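PDB 2FPO: ribosomal RNA small subunit methyltransferase D from Escherichia coli, which transfers a methyl group from S-adenosyl-L-methionine to N2 of a single guanine of 16S rRNA within the assembled 30S particle. Local coordinates for residues 164-169 with 185-190; 148-153 with 189-194; 25-30 with 94-99; 18-23 with 72-77. All blocks are in the same frame, centred on the assembly; numbering follows the deposited sequence.

In the fold
Starting at the N terminus, residues 18-23 open contact 4 and residues 25-30 open contact 3. The first meets the end of helix 67-74, the second helix 87-99, so the two loops cross along the chain; they also touch in space, L97 CD2 lying 3.7 Å from L73 CD1. Together they fasten the small N-terminal hairpin to helices 67-74 and 87-99 beside the methyltransferase sheet. Contact 2 opens later, at residues 148-153, and its span contains contact 1, which opens at 164-169. Both finish on strand 184-191 and share Y189 and Q190. Contacts 1 and 3 lie on opposite sides of the chain's centre, their own centres about 30 Å apart.

Contact 1: residues 164-169 with 185-190; sequences NGLPTV and AYRLYQ
R187 NH1 gives a hydrogen bond of 2.8 Å to the O of water 1, which lies at the edge of the guanidinium, in its plane. The same water sits next to G165 O, but so close that its bond there is doubtful. NE of R187 forms a salt bridge with E178, so the loop takes one corner of a group already anchored on its own sheet. An extended chain from CG to NE (chi2 177°) carries the charge out to the loop, where L166 CD2 lies over one guanidinium face, 3.8 Å from R187 NE. On the phenol of Y189, V169 CG1 rests over the ring face, 4.0 Å from its centroid, and the proline ring packs against the hydroxyl end, P167 CG coming within 3.4 Å of Y189 OH. Were Y189 an alanine, V169 CG1 and the P167 ring would probably lose the surface they rest on, and a gap would open under the loop. The loop joins strands 154-161 and 173-181, and strand 184-191 runs antiparallel between them, as in the sheet of class I methyltransferases. P167 also leans on L137 and E138 of helix 137-146, while R187 and Y189 touch L175 of strand 173-181.

Contact 2: residues 148-153 with 189-194; sequences GWLADE and YQREAQ
R191 and L150 form the firm part of this contact, where the chain about to enter strand 154-161 meets the far end of strand 184-191, an antiparallel neighbour in the Rossmann-like methyltransferase sheet. L150 CD1 packs alongside the arginine's aliphatic chain, 3.7 Å from R191 CD, and L150 CB lies over one face of the guanidinium. The arginine gets there by a bend at its second torsion (chi2 -117°), far from a staggered value. Its NE is paired with E145 of helix 137-146, which holds the head in place, so the weak 3.4 Å bond from R191 NH1 to A151 O is a secondary grip. W173 backs both L150 and R191.

At the corner formed by D152 and E153 the packing gives way to surface. Here the two segments meet mainly through backbone: E153 CA points its hydrogen at R191 O, 3.1 Å away, and A193 N makes a weak bond of 2.8 Å to D152 O. The side chains of E153 and E192 run side by side in the same direction, their carboxylate planes turned 64° apart and E153 OE1 and E192 OE1 3.7 Å from each other, an approach of like charges that would probably cost something were solvent not at hand. D152 comes back to the arginine through solvent: water 2 gives to D152 OD1 at 2.7 Å and accepts from R191 NH1 at 3.1 Å.

Contact 3: residues 25-30 with 94-99; sequences KLPVPD and IKNLAT
The amide of N96 lies beneath L26, whose CB stands over one of its faces, 4.0 Å from N96 CG. In the amide plane, P27 O takes the N-H of N96 ND2 at 3.0 Å, nearly straight at 170°; the donor is tilted 32° from the carbonyl plane. The other end of the amide, OD1, accepts from Q92 NE2 one turn back on the same helix, and P27 CD also leans on it, 3.5 Å from N96 OD1. With a bond at each end the group is fixed against flipping.

Apolar contact continues along the helix. L26 CD1 touches N96 CB at 4.0 Å, while L26 CD2 meets T99 CG2, also at 4.0 Å, so the two branches of the leucine bridge almost one helical turn. The T99 methyl is placed for this by lying anti to its own N, with OG1 turned back to a weak bond with K95 O. Strand 25-27 and residues 94-99 of the helix run roughly antiparallel, their axes 9.0 Å apart at closest approach. L26 also rests on L70 of helix 67-74, while its backbone pairs with I14 in the N-terminal hairpin.

A leucine in place of N96 would probably leave P27 O without this donor and Q92 NE2 without its acceptor. One fixed amide and one leucine thus dock the hairpin on helix 87-99, the amide serving a strand carbonyl as a backbone N-H would.

Contact 4: residues 18-23 with 72-77; sequences GGQWRG and ALSRYA
G19 runs so close to the end of helix 67-74 that its CA is 4.3 Å from R75 CA, a fit that excludes a side chain: a CB on G19 would strike S74 O and R75 N, and one on G18 would strike R75 NH2. Positive phi at G19 suits glycine as well.

S74 is the centre of the grip. Its OG lies anti to the backbone N (chi1 -173°), facing the loop, where it accepts from W21 N at 2.9 Å (165°) and donates to G18 O; that second bond is modelled very short, so its exact length is doubtful. The carbonyl of the same serine takes Q20 N at 2.9 Å, almost straight at 175°, though the donor arrives from above the carbonyl plane. Beside it, Q20 NE2 reaches L73 O at 3.2 Å. Y76 N comes to that same oxygen from the opposite face, as part of the Schellman motif that closes the helix with Y76 at C-prime.

Flat groups surround this core. W21 presents its edge to L73, with CZ3 3.7 Å from L73 CB, and carries Q20 CG over its ring face. On the far side of Q20, the tyrosine places its OH 3.3 Å from Q20 CB. G18 CA lies over a face of the R75 guanidinium, whose NE forms a salt bridge with E71.

At the end of the helix the loop thus supplies N-H groups to two carbonyls: S74 O takes Q20 N, while L73 O, already bonded to Y76 N, gains Q20 NE2 as a second donor, which probably also eases the negative end of the helix dipole.

Contact 1: residues 164-169 with 185-190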
loop_
_atom_site.group_PDB
_atom_site.type_symbol
_atom_site.label_atom_id
_atom_site.label_comp_id
_atom_site.label_asym_id
_atom_site.label_seq_id
_atom_site.Cartn_x
_atom_site.Cartn_y
_atom_site.Cartn_z
ATOM N N ASN A 164 -15.748 5.687 -11.202
ATOM C CA ASN A 164 -15.835 4.234 -11.137
ATOM C C ASN A 164 -16.908 3.748 -10.184
ATOM O O ASN A 164 -17.326 2.607 -10.287
ATOM C CB ASN A 164 -14.492 3.609 -10.719
ATOM C CG ASN A 164 -13.409 3.754 -11.777
ATOM O OD1 ASN A 164 -12.211 3.809 -11.463
ATOM N ND2 ASN A 164 -13.816 3.798 -13.035
ATOM N N GLY A 165 -17.346 4.612 -9.270
ATOM C CA GLY A 165 -18.223 4.214 -8.173
ATOM C C GLY A 165 -17.494 3.492 -7.042
ATOM O O GLY A 165 -16.251 3.401 -7.031
ATOM N N LEU A 166 -18.262 2.959 -6.092
ATOM C CA LEU A 166 -17.693 2.157 -5.007
ATOM C C LEU A 166 -17.269 0.804 -5.555
ATOM O O LEU A 166 -18.037 0.181 -6.295
ATOM C CB LEU A 166 -18.722 1.941 -3.898
ATOM C CG LEU A 166 -19.205 3.136 -3.099
ATOM C CD1 LEU A 166 -20.621 2.848 -2.615
ATOM C CD2 LEU A 166 -18.271 3.469 -1.924
ATOM N N PRO A 167 -16.039 0.345 -5.215
ATOM C CA PRO A 167 -15.683 -1.012 -5.670
ATOM C C PRO A 167 -16.472 -2.087 -4.921
ATOM O O PRO A 167 -16.844 -1.892 -3.763
ATOM C CB PRO A 167 -14.196 -1.126 -5.320
ATOM C CG PRO A 167 -14.020 -0.199 -4.137
ATOM C CD PRO A 167 -14.941 0.980 -4.461
ATOM N N THR A 168 -16.731 -3.200 -5.607
ATOM C CA THR A 168 -17.256 -4.401 -4.989
ATOM C C THR A 168 -16.213 -4.904 -3.982
ATOM O O THR A 168 -15.030 -5.122 -4.317
ATOM C CB THR A 168 -17.642 -5.468 -6.071
ATOM O OG1 THR A 168 -18.549 -4.873 -7.005
ATOM C CG2 THR A 168 -18.349 -6.689 -5.454
ATOM N N VAL A 169 -16.651 -5.022 -2.732
ATOM C CA VAL A 169 -15.808 -5.540 -1.665
ATOM C C VAL A 169 -16.533 -6.726 -1.040
ATOM O O VAL A 169 -17.760 -6.801 -1.123
ATOM C CB VAL A 169 -15.445 -4.420 -0.613
ATOM C CG1 VAL A 169 -14.599 -3.336 -1.291
ATOM C CG2 VAL A 169 -16.738 -3.799 0.035
ATOM N N ALA A 185 -11.285 9.101 -5.420
ATOM C CA ALA A 185 -11.790 8.688 -4.119
ATOM C C ALA A 185 -10.727 7.880 -3.397
ATOM O O ALA A 185 -10.226 6.883 -3.910
ATOM C CB ALA A 185 -13.086 7.908 -4.259
ATOM N N TYR A 186 -10.364 8.352 -2.209
ATOM C CA TYR A 186 -9.359 7.699 -1.371
ATOM C C TYR A 186 -10.104 7.040 -0.228
ATOM O O TYR A 186 -10.791 7.711 0.524
ATOM C CB TYR A 186 -8.373 8.737 -0.843
ATOM C CG TYR A 186 -7.734 9.560 -1.942
ATOM C CD1 TYR A 186 -6.559 9.124 -2.568
ATOM C CD2 TYR A 186 -8.297 10.769 -2.357
ATOM C CE1 TYR A 186 -5.980 9.858 -3.567
ATOM C CE2 TYR A 186 -7.709 11.518 -3.362
ATOM C CZ TYR A 186 -6.543 11.052 -3.951
ATOM O OH TYR A 186 -5.958 11.757 -4.963
ATOM N N ARG A 187 -9.997 5.722 -0.112
ATOM C CA ARG A 187 -10.813 4.983 0.858
ATOM C C ARG A 187 -9.972 4.029 1.724
ATOM O O ARG A 187 -8.939 3.529 1.297
ATOM C CB ARG A 187 -11.906 4.195 0.139
ATOM C CG ARG A 187 -12.886 5.065 -0.630
ATOM C CD ARG A 187 -13.902 4.218 -1.392
ATOM N NE ARG A 187 -14.886 5.081 -2.035
ATOM C CZ ARG A 187 -15.000 5.245 -3.346
ATOM N NH1 ARG A 187 -14.201 4.602 -4.172
ATOM N NH2 ARG A 187 -15.929 6.044 -3.827
ATOM N N LEU A 188 -10.454 3.780 2.930
ATOM C CA LEU A 188 -9.877 2.806 3.831
ATOM C C LEU A 188 -10.990 1.888 4.306
ATOM O O LEU A 188 -12.010 2.359 4.812
ATOM C CB LEU A 188 -9.178 3.508 4.995
ATOM C CG LEU A 188 -8.250 2.683 5.894
ATOM C CD1 LEU A 188 -7.035 2.137 5.137
ATOM C CD2 LEU A 188 -7.824 3.553 7.061
ATOM N N TYR A 189 -10.821 0.590 4.042
ATOM C CA TYR A 189 -11.769 -0.427 4.436
ATOM C C TYR A 189 -11.232 -1.141 5.647
ATOM O O TYR A 189 -10.026 -1.324 5.778
ATOM C CB TYR A 189 -12.027 -1.449 3.318
ATOM C CG TYR A 189 -12.799 -0.865 2.164
ATOM C CD1 TYR A 189 -14.185 -0.969 2.100
ATOM C CD2 TYR A 189 -12.130 -0.198 1.131
ATOM C CE1 TYR A 189 -14.898 -0.425 1.033
ATOM C CE2 TYR A 189 -12.822 0.354 0.067
ATOM C CZ TYR A 189 -14.199 0.253 0.028
ATOM O OH TYR A 189 -14.848 0.813 -1.038
ATOM N N GLN A 190 -12.137 -1.520 6.541
ATOM C CA GLN A 190 -11.789 -2.384 7.652
ATOM C C GLN A 190 -12.441 -3.758 7.481
ATOM O O GLN A 190 -13.656 -3.877 7.227
ATOM C CB GLN A 190 -12.201 -1.773 8.989
ATOM C CG GLN A 190 -11.650 -2.559 10.164
ATOM C CD GLN A 190 -11.600 -1.760 11.442
ATOM O OE1 GLN A 190 -10.527 -1.493 11.970
ATOM N NE2 GLN A 190 -12.763 -1.378 11.951
HETATM O O HOH W 1 -14.529 5.093 -6.899
#

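Contact 2: residues 148-153 with 189-194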
loop_
_atom_site.group_PDB
_atom_site.type_symbol
_atom_site.label_atom_id
_atom_site.label_comp_id
_atom_site.label_asym_id
_atom_site.label_seq_id
_atom_site.Cartn_x
_atom_site.Cartn_y
_atom_site.Cartn_z
ATOM N N GLY A 148 -5.671 -15.360 2.459
ATOM C CA GLY A 148 -5.083 -15.220 3.786
ATOM C C GLY A 148 -4.101 -14.074 3.936
ATOM O O GLY A 148 -3.261 -14.082 4.842
ATOM N N TRP A 149 -4.210 -13.057 3.080
ATOM C CA TRP A 149 -3.296 -11.923 3.168
ATOM C C TRP A 149 -3.644 -10.901 4.274
ATOM O O TRP A 149 -2.904 -9.947 4.512
ATOM C CB TRP A 149 -3.243 -11.217 1.794
ATOM C CG TRP A 149 -2.624 -12.112 0.723
ATOM C CD1 TRP A 149 -3.274 -12.816 -0.241
ATOM C CD2 TRP A 149 -1.218 -12.408 0.567
ATOM N NE1 TRP A 149 -2.360 -13.514 -1.029
ATOM C CE2 TRP A 149 -1.097 -13.304 -0.531
ATOM C CE3 TRP A 149 -0.048 -12.005 1.263
ATOM C CZ2 TRP A 149 0.138 -13.788 -0.977
ATOM C CZ3 TRP A 149 1.198 -12.518 0.833
ATOM C CH2 TRP A 149 1.275 -13.385 -0.276
ATOM N N LEU A 150 -4.796 -11.071 4.908
ATOM C CA LEU A 150 -5.329 -10.034 5.806
ATOM C C LEU A 150 -5.357 -10.591 7.212
ATOM O O LEU A 150 -5.773 -11.715 7.401
ATOM C CB LEU A 150 -6.751 -9.592 5.367
ATOM C CG LEU A 150 -6.906 -9.048 3.932
ATOM C CD1 LEU A 150 -8.327 -8.601 3.660
ATOM C CD2 LEU A 150 -5.984 -7.874 3.749
ATOM N N ALA A 151 -4.888 -9.805 8.178
ATOM C CA ALA A 151 -5.042 -10.119 9.584
ATOM C C ALA A 151 -6.508 -9.929 9.908
ATOM O O ALA A 151 -7.236 -9.259 9.167
ATOM C CB ALA A 151 -4.162 -9.218 10.463
ATOM N N ASP A 152 -6.930 -10.578 10.988
ATOM C CA ASP A 152 -8.287 -10.499 11.520
ATOM C C ASP A 152 -9.005 -9.161 11.355
ATOM O O ASP A 152 -10.154 -9.172 10.880
ATOM C CB ASP A 152 -8.330 -10.978 12.987
ATOM C CG ASP A 152 -8.133 -12.489 13.110
ATOM O OD1 ASP A 152 -8.090 -13.162 12.053
ATOM O OD2 ASP A 152 -8.017 -13.013 14.246
ATOM N N GLU A 153 -8.364 -8.039 11.725
ATOM C CA GLU A 153 -9.001 -6.725 11.588
ATOM C C GLU A 153 -8.230 -5.757 10.695
ATOM O O GLU A 153 -8.011 -4.604 11.055
ATOM C CB GLU A 153 -9.230 -6.063 12.950
ATOM C CG GLU A 153 -10.271 -6.747 13.841
ATOM C CD GLU A 153 -10.705 -5.843 14.988
ATOM O OE1 GLU A 153 -11.755 -6.127 15.592
ATOM O OE2 GLU A 153 -10.005 -4.835 15.263
ATOM N N TYR A 189 -10.821 0.590 4.042
ATOM C CA TYR A 189 -11.769 -0.427 4.436
ATOM C C TYR A 189 -11.232 -1.141 5.647
ATOM O O TYR A 189 -10.026 -1.324 5.778
ATOM C CB TYR A 189 -12.027 -1.449 3.318
ATOM C CG TYR A 189 -12.799 -0.865 2.164
ATOM C CD1 TYR A 189 -14.185 -0.969 2.100
ATOM C CD2 TYR A 189 -12.130 -0.198 1.131
ATOM C CE1 TYR A 189 -14.898 -0.425 1.033
ATOM C CE2 TYR A 189 -12.822 0.354 0.067
ATOM C CZ TYR A 189 -14.199 0.253 0.028
ATOM O OH TYR A 189 -14.848 0.813 -1.038
ATOM N N GLN A 190 -12.137 -1.520 6.541
ATOM C CA GLN A 190 -11.789 -2.384 7.652
ATOM C C GLN A 190 -12.441 -3.758 7.481
ATOM O O GLN A 190 -13.656 -3.877 7.227
ATOM C CB GLN A 190 -12.201 -1.773 8.989
ATOM C CG GLN A 190 -11.650 -2.559 10.164
ATOM C CD GLN A 190 -11.600 -1.760 11.442
ATOM O OE1 GLN A 190 -10.527 -1.493 11.970
ATOM N NE2 GLN A 190 -12.763 -1.378 11.951
ATOM N N ARG A 191 -11.614 -4.780 7.652
ATOM C CA ARG A 191 -12.009 -6.139 7.408
ATOM C C ARG A 191 -12.232 -6.877 8.721
ATOM O O ARG A 191 -11.414 -6.794 9.639
ATOM C CB ARG A 191 -10.943 -6.815 6.551
ATOM C CG ARG A 191 -11.253 -8.231 6.160
ATOM C CD ARG A 191 -10.241 -9.180 6.742
ATOM N NE ARG A 191 -10.491 -10.514 6.241
ATOM C CZ ARG A 191 -10.092 -11.618 6.849
ATOM N NH1 ARG A 191 -9.383 -11.536 7.971
ATOM N NH2 ARG A 191 -10.413 -12.802 6.338
ATOM N N GLU A 192 -13.362 -7.564 8.824
ATOM C CA GLU A 192 -13.599 -8.477 9.950
ATOM C C GLU A 192 -13.348 -9.922 9.544
ATOM O O GLU A 192 -13.930 -10.408 8.569
ATOM C CB GLU A 192 -15.021 -8.317 10.475
ATOM C CG GLU A 192 -15.259 -7.007 11.171
ATOM C CD GLU A 192 -14.305 -6.777 12.339
ATOM O OE1 GLU A 192 -14.390 -7.522 13.349
ATOM O OE2 GLU A 192 -13.482 -5.834 12.241
ATOM N N ALA A 193 -12.473 -10.605 10.279
ATOM C CA ALA A 193 -12.211 -12.032 10.032
ATOM C C ALA A 193 -13.505 -12.825 10.067
ATOM O O ALA A 193 -13.990 -13.162 11.145
ATOM C CB ALA A 193 -11.219 -12.602 11.059
ATOM N N GLN A 194 -14.064 -13.082 8.882
ATOM C CA GLN A 194 -15.261 -13.922 8.705
ATOM C C GLN A 194 -15.477 -14.267 7.227
ATOM O O GLN A 194 -16.466 -14.911 6.866
ATOM C CB GLN A 194 -16.525 -13.275 9.307
ATOM C CG GLN A 194 -16.934 -11.945 8.679
ATOM C CD GLN A 194 -18.419 -11.607 8.850
ATOM O OE1 GLN A 194 -19.216 -12.420 9.342
ATOM N NE2 GLN A 194 -18.795 -10.394 8.438
HETATM O O HOH W 2 -7.780 -13.734 9.430
#

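Contact 3: residues 25-30 with 94-99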
loop_
_atom_site.group_PDB
_atom_site.type_symbol
_atom_site.label_atom_id
_atom_site.label_comp_id
_atom_site.label_asym_id
_atom_site.label_seq_id
_atom_site.Cartn_x
_atom_site.Cartn_y
_atom_site.Cartn_z
ATOM N N LYS A 25 14.948 12.846 1.349
ATOM C CA LYS A 25 14.622 12.878 -0.084
ATOM C C LYS A 25 15.280 11.680 -0.801
ATOM O O LYS A 25 16.464 11.411 -0.552
ATOM C CB LYS A 25 15.134 14.197 -0.686
ATOM C CG LYS A 25 15.022 15.407 0.252
ATOM C CD LYS A 25 15.393 16.718 -0.433
ATOM C CE LYS A 25 15.303 17.896 0.531
ATOM N NZ LYS A 25 13.905 18.127 1.025
ATOM N N LEU A 26 14.535 11.003 -1.690
ATOM C CA LEU A 26 14.993 9.781 -2.399
ATOM C C LEU A 26 14.702 9.802 -3.911
ATOM O O LEU A 26 13.642 10.254 -4.322
ATOM C CB LEU A 26 14.344 8.519 -1.787
ATOM C CG LEU A 26 14.603 8.138 -0.323
ATOM C CD1 LEU A 26 13.631 7.073 0.082
ATOM C CD2 LEU A 26 16.032 7.674 -0.044
ATOM N N PRO A 27 15.640 9.293 -4.744
ATOM C CA PRO A 27 15.461 9.303 -6.209
ATOM C C PRO A 27 14.514 8.203 -6.703
ATOM O O PRO A 27 14.640 7.058 -6.285
ATOM C CB PRO A 27 16.868 9.031 -6.721
ATOM C CG PRO A 27 17.429 8.129 -5.690
ATOM C CD PRO A 27 16.930 8.685 -4.374
ATOM N N VAL A 28 13.560 8.558 -7.563
ATOM C CA VAL A 28 12.669 7.573 -8.177
ATOM C C VAL A 28 12.658 7.766 -9.674
ATOM O O VAL A 28 12.110 8.747 -10.170
ATOM C CB VAL A 28 11.222 7.553 -7.595
ATOM C CG1 VAL A 28 11.254 7.111 -6.155
ATOM C CG2 VAL A 28 10.516 8.914 -7.761
ATOM N N PRO A 29 13.209 6.783 -10.403
ATOM C CA PRO A 29 13.793 6.976 -11.725
ATOM C C PRO A 29 12.808 7.459 -12.796
ATOM O O PRO A 29 11.612 7.622 -12.531
ATOM C CB PRO A 29 14.335 5.579 -12.069
ATOM C CG PRO A 29 13.456 4.630 -11.290
ATOM C CD PRO A 29 13.211 5.359 -10.001
ATOM N N ASP A 30 13.352 7.682 -13.991
ATOM C CA ASP A 30 12.630 8.171 -15.171
ATOM C C ASP A 30 11.579 7.194 -15.744
ATOM O O ASP A 30 11.835 6.496 -16.733
ATOM C CB ASP A 30 13.649 8.566 -16.263
ATOM C CG ASP A 30 14.870 7.620 -16.325
ATOM O OD1 ASP A 30 14.898 6.576 -15.626
ATOM O OD2 ASP A 30 15.819 7.932 -17.077
ATOM N N ILE A 94 14.727 -1.137 -4.016
ATOM C CA ILE A 94 15.723 -1.883 -3.246
ATOM C C ILE A 94 16.909 -0.983 -2.854
ATOM O O ILE A 94 17.408 -1.044 -1.728
ATOM C CB ILE A 94 16.204 -3.117 -4.060
ATOM C CG1 ILE A 94 15.093 -4.187 -4.128
ATOM C CG2 ILE A 94 17.563 -3.686 -3.519
ATOM C CD1 ILE A 94 15.381 -5.294 -5.132
ATOM N N LYS A 95 17.391 -0.204 -3.812
ATOM C CA LYS A 95 18.442 0.778 -3.558
ATOM C C LYS A 95 18.031 1.797 -2.503
ATOM O O LYS A 95 18.820 2.096 -1.601
ATOM C CB LYS A 95 18.832 1.490 -4.846
ATOM C CG LYS A 95 19.610 0.614 -5.837
ATOM C CD LYS A 95 19.922 1.428 -7.060
ATOM C CE LYS A 95 20.270 0.559 -8.252
ATOM N NZ LYS A 95 20.378 1.422 -9.454
ATOM N N ASN A 96 16.792 2.317 -2.594
ATOM C CA ASN A 96 16.343 3.305 -1.614
ATOM C C ASN A 96 16.211 2.718 -0.239
ATOM O O ASN A 96 16.529 3.385 0.727
ATOM C CB ASN A 96 15.057 4.019 -2.044
ATOM C CG ASN A 96 15.267 4.874 -3.263
ATOM O OD1 ASN A 96 16.384 5.300 -3.538
ATOM N ND2 ASN A 96 14.202 5.133 -4.005
ATOM N N LEU A 97 15.780 1.461 -0.140
ATOM C CA LEU A 97 15.774 0.789 1.158
ATOM C C LEU A 97 17.182 0.631 1.754
ATOM O O LEU A 97 17.363 0.702 2.979
ATOM C CB LEU A 97 15.097 -0.584 1.060
ATOM C CG LEU A 97 13.576 -0.588 0.823
ATOM C CD1 LEU A 97 13.145 -1.943 0.278
ATOM C CD2 LEU A 97 12.769 -0.217 2.080
ATOM N N ALA A 98 18.167 0.389 0.892
ATOM C CA ALA A 98 19.553 0.240 1.338
ATOM C C ALA A 98 20.108 1.579 1.877
ATOM O O ALA A 98 20.734 1.614 2.940
ATOM C CB ALA A 98 20.415 -0.342 0.208
ATOM N N THR A 99 19.832 2.674 1.177
ATOM C CA THR A 99 20.140 4.038 1.646
ATOM C C THR A 99 19.609 4.348 3.060
ATOM O O THR A 99 20.327 4.884 3.909
ATOM C CB THR A 99 19.560 5.074 0.671
ATOM O OG1 THR A 99 20.265 4.984 -0.571
ATOM C CG2 THR A 99 19.672 6.480 1.222
#

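Contact 4: residues 18-23 with 72-77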
loop_
_atom_site.group_PDB
_atom_site.type_symbol
_atom_site.label_atom_id
_atom_site.label_comp_id
_atom_site.label_asym_id
_atom_site.label_seq_id
_atom_site.Cartn_x
_atom_site.Cartn_y
_atom_site.Cartn_z
ATOM N N GLY A 18 6.904 12.053 6.992
ATOM C CA GLY A 18 6.772 11.750 8.412
ATOM C C GLY A 18 7.699 10.679 8.949
ATOM O O GLY A 18 8.373 9.982 8.190
ATOM N N GLY A 19 7.705 10.546 10.272
ATOM C CA GLY A 19 8.453 9.514 10.996
ATOM C C GLY A 19 9.965 9.691 11.084
ATOM O O GLY A 19 10.490 10.802 11.033
ATOM N N GLN A 20 10.677 8.584 11.202
ATOM C CA GLN A 20 12.117 8.648 11.433
ATOM C C GLN A 20 12.916 9.235 10.267
ATOM O O GLN A 20 13.972 9.801 10.497
ATOM C CB GLN A 20 12.667 7.284 11.836
ATOM C CG GLN A 20 12.580 6.227 10.763
ATOM C CD GLN A 20 12.944 4.870 11.301
ATOM O OE1 GLN A 20 14.036 4.677 11.859
ATOM N NE2 GLN A 20 12.031 3.912 11.146
ATOM N N TRP A 21 12.404 9.128 9.035
ATOM C CA TRP A 21 13.095 9.717 7.879
ATOM C C TRP A 21 12.387 10.933 7.339
ATOM O O TRP A 21 12.499 11.262 6.162
ATOM C CB TRP A 21 13.317 8.690 6.758
ATOM C CG TRP A 21 13.979 7.438 7.232
ATOM C CD1 TRP A 21 15.151 7.335 7.916
ATOM C CD2 TRP A 21 13.484 6.111 7.067
ATOM N NE1 TRP A 21 15.426 6.010 8.181
ATOM C CE2 TRP A 21 14.414 5.238 7.666
ATOM C CE3 TRP A 21 12.348 5.568 6.453
ATOM C CZ2 TRP A 21 14.237 3.847 7.678
ATOM C CZ3 TRP A 21 12.177 4.197 6.459
ATOM C CH2 TRP A 21 13.110 3.350 7.077
ATOM N N ARG A 22 11.657 11.601 8.221
ATOM C CA ARG A 22 10.850 12.756 7.847
ATOM C C ARG A 22 11.789 13.760 7.229
ATOM O O ARG A 22 12.846 14.056 7.799
ATOM C CB ARG A 22 10.180 13.340 9.090
ATOM C CG ARG A 22 9.729 14.751 8.947
ATOM C CD ARG A 22 8.989 15.204 10.189
ATOM N NE ARG A 22 9.899 15.557 11.280
ATOM C CZ ARG A 22 10.227 16.799 11.616
ATOM N NH1 ARG A 22 11.058 17.016 12.637
ATOM N NH2 ARG A 22 9.750 17.827 10.929
ATOM N N GLY A 23 11.429 14.242 6.047
ATOM C CA GLY A 23 12.258 15.213 5.342
ATOM C C GLY A 23 13.372 14.592 4.497
ATOM O O GLY A 23 14.067 15.314 3.786
ATOM N N ALA A 72 5.351 4.201 5.434
ATOM C CA ALA A 72 4.974 3.227 6.476
ATOM C C ALA A 72 6.170 2.812 7.324
ATOM O O ALA A 72 6.103 2.873 8.545
ATOM C CB ALA A 72 4.214 1.976 5.881
ATOM N N LEU A 73 7.293 2.465 6.694
ATOM C CA LEU A 73 8.492 2.111 7.424
ATOM C C LEU A 73 9.042 3.251 8.275
ATOM O O LEU A 73 9.551 3.032 9.377
ATOM C CB LEU A 73 9.577 1.606 6.464
ATOM C CG LEU A 73 9.190 0.269 5.833
ATOM C CD1 LEU A 73 9.912 0.127 4.472
ATOM C CD2 LEU A 73 9.431 -0.957 6.766
ATOM N N SER A 74 8.958 4.459 7.743
ATOM C CA SER A 74 9.436 5.621 8.460
ATOM C C SER A 74 8.697 5.765 9.805
ATOM O O SER A 74 9.313 6.052 10.839
ATOM C CB SER A 74 9.254 6.870 7.603
ATOM O OG SER A 74 9.871 7.985 8.222
ATOM N N ARG A 75 7.391 5.510 9.768
ATOM C CA ARG A 75 6.505 5.707 10.886
ATOM C C ARG A 75 6.416 4.446 11.756
ATOM O O ARG A 75 5.430 4.226 12.488
ATOM C CB ARG A 75 5.152 6.159 10.361
ATOM C CG ARG A 75 5.228 7.468 9.570
ATOM C CD ARG A 75 3.870 7.778 8.948
ATOM N NE ARG A 75 3.860 8.974 8.087
ATOM C CZ ARG A 75 3.190 10.094 8.332
ATOM N NH1 ARG A 75 2.467 10.230 9.445
ATOM N NH2 ARG A 75 3.229 11.097 7.454
ATOM N N TYR A 76 7.475 3.635 11.651
ATOM C CA TYR A 76 7.756 2.513 12.540
ATOM C C TYR A 76 6.826 1.313 12.359
ATOM O O TYR A 76 6.593 0.557 13.307
ATOM C CB TYR A 76 7.814 2.970 14.013
ATOM C CG TYR A 76 8.823 4.079 14.266
ATOM C CD1 TYR A 76 10.179 3.796 14.419
ATOM C CD2 TYR A 76 8.411 5.419 14.343
ATOM C CE1 TYR A 76 11.110 4.819 14.664
ATOM C CE2 TYR A 76 9.331 6.451 14.570
ATOM C CZ TYR A 76 10.674 6.143 14.727
ATOM O OH TYR A 76 11.570 7.164 14.959
ATOM N N ALA A 77 6.317 1.117 11.135
ATOM C CA ALA A 77 5.828 -0.195 10.733
ATOM C C ALA A 77 6.883 -1.216 11.151
ATOM O O ALA A 77 8.067 -0.949 11.033
ATOM C CB ALA A 77 5.610 -0.256 9.206
#